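PDB 2PG0: acyl-CoA dehydrogenase from Geobacillus kaustophilus, which probably catalyses the FAD-dependent alpha-beta dehydrogenation of thioester-bound acyl chains, introducing a double bond. Local coordinates for residues Ile329-Lys334 / Gly370-Met375. Residues are numbered along the deposited sequence; the frame is centred on the assembly and turned at random.
With FAD (flavin-adenine dinucleotide), chain C.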
loop_
_atom_site.group_PDB
_atom_site.type_symbol
_atom_site.label_atom_id
_atom_site.label_comp_id
_atom_site.label_asym_id
_atom_site.label_seq_id
_atom_site.Cartn_x
_atom_site.Cartn_y
_atom_site.Cartn_z
ATOM N N ILE A 329 2.735 13.023 7.064
ATOM C CA ILE A 329 3.473 13.837 6.087
ATOM C C ILE A 329 4.890 13.291 5.855
ATOM O O ILE A 329 5.371 13.264 4.720
ATOM C CB ILE A 329 3.472 15.349 6.434
ATOM C CG1 ILE A 329 2.048 15.911 6.334
ATOM C CG2 ILE A 329 4.368 16.127 5.463
ATOM C CD1 ILE A 329 1.874 17.333 6.905
ATOM N N THR A 330 5.557 12.853 6.920
ATOM C CA THR A 330 6.891 12.268 6.749
ATOM C C THR A 330 6.841 10.977 5.917
ATOM O O THR A 330 7.661 10.795 5.014
ATOM C CB THR A 330 7.668 12.088 8.077
ATOM O OG1 THR A 330 6.938 11.237 8.979
ATOM C CG2 THR A 330 7.962 13.448 8.728
ATOM N N GLU A 331 5.878 10.093 6.199
ATOM C CA GLU A 331 5.705 8.884 5.377
ATOM C C GLU A 331 5.362 9.234 3.931
ATOM O O GLU A 331 5.877 8.613 3.008
ATOM C CB GLU A 331 4.652 7.930 5.951
ATOM C CG GLU A 331 5.042 7.268 7.273
ATOM C CD GLU A 331 6.366 6.481 7.231
ATOM O OE1 GLU A 331 6.789 6.010 6.154
ATOM O OE2 GLU A 331 6.975 6.319 8.307
ATOM N N MET A 332 4.505 10.240 3.750
ATOM C CA MET A 332 4.102 10.692 2.419
ATOM C C MET A 332 5.309 11.219 1.638
ATOM O O MET A 332 5.468 10.927 0.460
ATOM C CB MET A 332 3.048 11.786 2.539
ATOM C CG MET A 332 2.236 12.005 1.291
ATOM S SD MET A 332 1.498 13.641 1.377
ATOM C CE MET A 332 2.994 14.619 1.048
ATOM N N ALA A 333 6.172 11.970 2.319
ATOM C CA ALA A 333 7.352 12.537 1.679
ATOM C C ALA A 333 8.342 11.431 1.304
ATOM O O ALA A 333 8.995 11.499 0.262
ATOM C CB ALA A 333 7.989 13.588 2.578
ATOM N N LYS A 334 8.427 10.394 2.142
ATOM C CA LYS A 334 9.238 9.215 1.826
ATOM C C LYS A 334 8.743 8.520 0.559
ATOM O O LYS A 334 9.545 8.118 -0.281
ATOM C CB LYS A 334 9.280 8.249 3.020
ATOM C CG LYS A 334 10.242 8.695 4.124
ATOM C CD LYS A 334 9.960 7.996 5.465
ATOM C CE LYS A 334 10.198 6.501 5.415
ATOM N NZ LYS A 334 9.702 5.847 6.685
ATOM N N GLY A 370 10.562 12.278 17.634
ATOM C CA GLY A 370 9.669 11.186 18.020
ATOM C C GLY A 370 9.410 10.336 16.797
ATOM O O GLY A 370 9.001 10.855 15.760
ATOM N N THR A 371 9.655 9.030 16.901
ATOM C CA THR A 371 9.417 8.137 15.768
ATOM C C THR A 371 7.939 8.130 15.395
ATOM O O THR A 371 7.075 8.476 16.207
ATOM C CB THR A 371 9.807 6.679 16.068
ATOM O OG1 THR A 371 8.962 6.175 17.112
ATOM C CG2 THR A 371 11.266 6.572 16.473
ATOM N N ASN A 372 7.649 7.719 14.166
ATOM C CA ASN A 372 6.262 7.659 13.705
ATOM C C ASN A 372 5.451 6.626 14.501
ATOM O O ASN A 372 4.232 6.769 14.663
ATOM C CB ASN A 372 6.209 7.452 12.183
ATOM C CG ASN A 372 6.604 8.709 11.415
ATOM O OD1 ASN A 372 6.861 9.761 12.016
ATOM N ND2 ASN A 372 6.618 8.620 10.087
ATOM N N GLU A 373 6.144 5.619 15.042
ATOM C CA GLU A 373 5.518 4.648 15.952
ATOM C C GLU A 373 5.084 5.350 17.237
ATOM O O GLU A 373 4.003 5.069 17.768
ATOM C CB GLU A 373 6.466 3.491 16.279
ATOM C CG GLU A 373 6.783 2.564 15.099
ATOM C CD GLU A 373 7.737 3.163 14.061
ATOM O OE1 GLU A 373 8.583 4.035 14.394
ATOM O OE2 GLU A 373 7.630 2.745 12.885
ATOM N N MET A 374 5.915 6.272 17.733
ATOM C CA MET A 374 5.515 7.069 18.897
ATOM C C MET A 374 4.340 8.007 18.581
ATOM O O MET A 374 3.475 8.225 19.426
ATOM C CB MET A 374 6.707 7.842 19.492
ATOM C CG MET A 374 7.779 6.956 20.139
ATOM S SD MET A 374 7.198 5.922 21.520
ATOM C CE MET A 374 6.789 4.382 20.699
ATOM N N MET A 375 4.301 8.552 17.364
ATOM C CA MET A 375 3.174 9.404 16.943
ATOM C C MET A 375 1.862 8.608 16.959
ATOM O O MET A 375 0.842 9.096 17.453
ATOM C CB MET A 375 3.399 10.022 15.557
ATOM C CG MET A 375 4.610 10.969 15.418
ATOM S SD MET A 375 4.687 12.341 16.616
ATOM C CE MET A 375 5.854 11.628 17.779
HETATM P PA FAD C . 14.595 3.586 19.670
HETATM O O1A FAD C . 15.611 2.634 20.226
HETATM O O2A FAD C . 13.862 4.372 20.728
HETATM O O5B FAD C . 13.548 2.771 18.746
HETATM C C5B FAD C . 14.014 1.925 17.706
HETATM C C4B FAD C . 12.804 1.453 16.899
HETATM O O4B FAD C . 11.919 0.760 17.765
HETATM C C3B FAD C . 12.029 2.639 16.328
HETATM O O3B FAD C . 11.513 2.330 15.051
HETATM C C2B FAD C . 10.869 2.796 17.282
HETATM O O2B FAD C . 9.746 3.433 16.701
HETATM C C1B FAD C . 10.625 1.339 17.677
HETATM N N9A FAD C . 9.873 1.271 18.942
HETATM C C8A FAD C . 10.305 1.634 20.195
HETATM N N7A FAD C . 9.294 1.434 21.069
HETATM C C5A FAD C . 8.228 0.952 20.392
HETATM C C6A FAD C . 6.950 0.581 20.795
HETATM N N6A FAD C . 6.558 0.795 22.055
HETATM N N1A FAD C . 6.051 0.120 19.853
HETATM C C2A FAD C . 6.410 0.017 18.521
HETATM N N3A FAD C . 7.687 0.375 18.125
HETATM C C4A FAD C . 8.577 0.843 19.049
HETATM N N1 FAD C . 17.746 13.736 19.788
HETATM C C2 FAD C . 17.836 14.849 20.605
HETATM O O2 FAD C . 17.542 14.753 21.799
HETATM N N3 FAD C . 18.270 16.061 20.086
HETATM C C4 FAD C . 18.616 16.160 18.753
HETATM O O4 FAD C . 19.012 17.238 18.304
HETATM C C4X FAD C . 18.511 15.039 17.923
HETATM N N5 FAD C . 18.850 15.125 16.582
HETATM C C5X FAD C . 18.780 14.013 15.762
HETATM C C6 FAD C . 19.151 14.130 14.428
HETATM C C7 FAD C . 19.077 13.020 13.591
HETATM C C7M FAD C . 19.478 13.201 12.154
HETATM C C8 FAD C . 18.633 11.786 14.101
HETATM C C8M FAD C . 18.528 10.546 13.258
HETATM C C9 FAD C . 18.272 11.673 15.438
HETATM C C9A FAD C . 18.336 12.788 16.281
HETATM N N10 FAD C . 17.966 12.698 17.624
HETATM C C10 FAD C . 18.075 13.816 18.447
HETATM C "C1'" FAD C . 17.403 11.421 18.211
HETATM C "C2'" FAD C . 16.019 10.982 17.704
HETATM O "O2'" FAD C . 14.955 11.735 18.250
HETATM C "C3'" FAD C . 15.855 9.512 18.076
HETATM O "O3'" FAD C . 16.636 8.776 17.159
HETATM C "C4'" FAD C . 14.405 9.004 18.066
HETATM O "O4'" FAD C . 13.634 9.580 19.103
HETATM C "C5'" FAD C . 14.332 7.481 18.190
HETATM O "O5'" FAD C . 15.093 7.024 19.293
HETATM P P FAD C . 16.171 5.855 19.063
HETATM O O1P FAD C . 17.090 6.208 17.921
HETATM O O2P FAD C . 16.925 5.602 20.338
HETATM O O3P FAD C . 15.311 4.564 18.606
#
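Asn372 ND2 is gripped from helix 319-343 by two acceptors on successive residues, Thr330 and Glu331. The bond to Thr330 OG1, 2.9 Å from Asn372 ND2, is the straighter (160° at the hydrogen), and this oxygen lies close to the amide plane. Glu331 OE2 is equally distant from Asn372 ND2, but the bond is more bent, at 147°. Asn372 ND2 reaches Glu331 OE2 from the anti side, tilted out of the carboxylate plane, and the carboxylate and amide planes stand 75° apart. In Asn372, CG anti to its own carbonyl carbon carries the amide to Thr330 OG1 and Glu331 OE2.

The tight part is the buried Thr330-Asn372 pair. Lys326 ties it in, its backbone O bonded to Thr330 OG1 and its NZ to Asn372 OD1, while Ala256 of helix 237-273 packs against Thr330. The Glu331 side is looser and partly exposed; there Lys334 NZ forms a salt bridge with Glu331 OE1, 3.0 Å away, on the syn side, somewhat out of the carboxylate plane.

Next to Asn372, the chain holds the cofactor. Thr371, the N-cap, accepts from Met374 N through OG1, and that same oxygen donates to FAD O2B at 2.9 Å. FAD O2B in turn donates to Glu373 OE1, 2.7 Å away. Glu373 also forms a salt bridge with Arg290 of a second subunit.

Cut back to an alanine here, the Asn372 side chain would probably leave Thr330 OG1 and Glu331 OE2 without their shared donor, and Lys326 NZ short of a partner. The segments bury just 112 Å² together, and their closest contacts are both amide hydrogen bonds; the chemistry therefore implies that one amide nitrogen makes the direct contact between them, one residue from Thr371 and Glu373, which bind the FAD ribose.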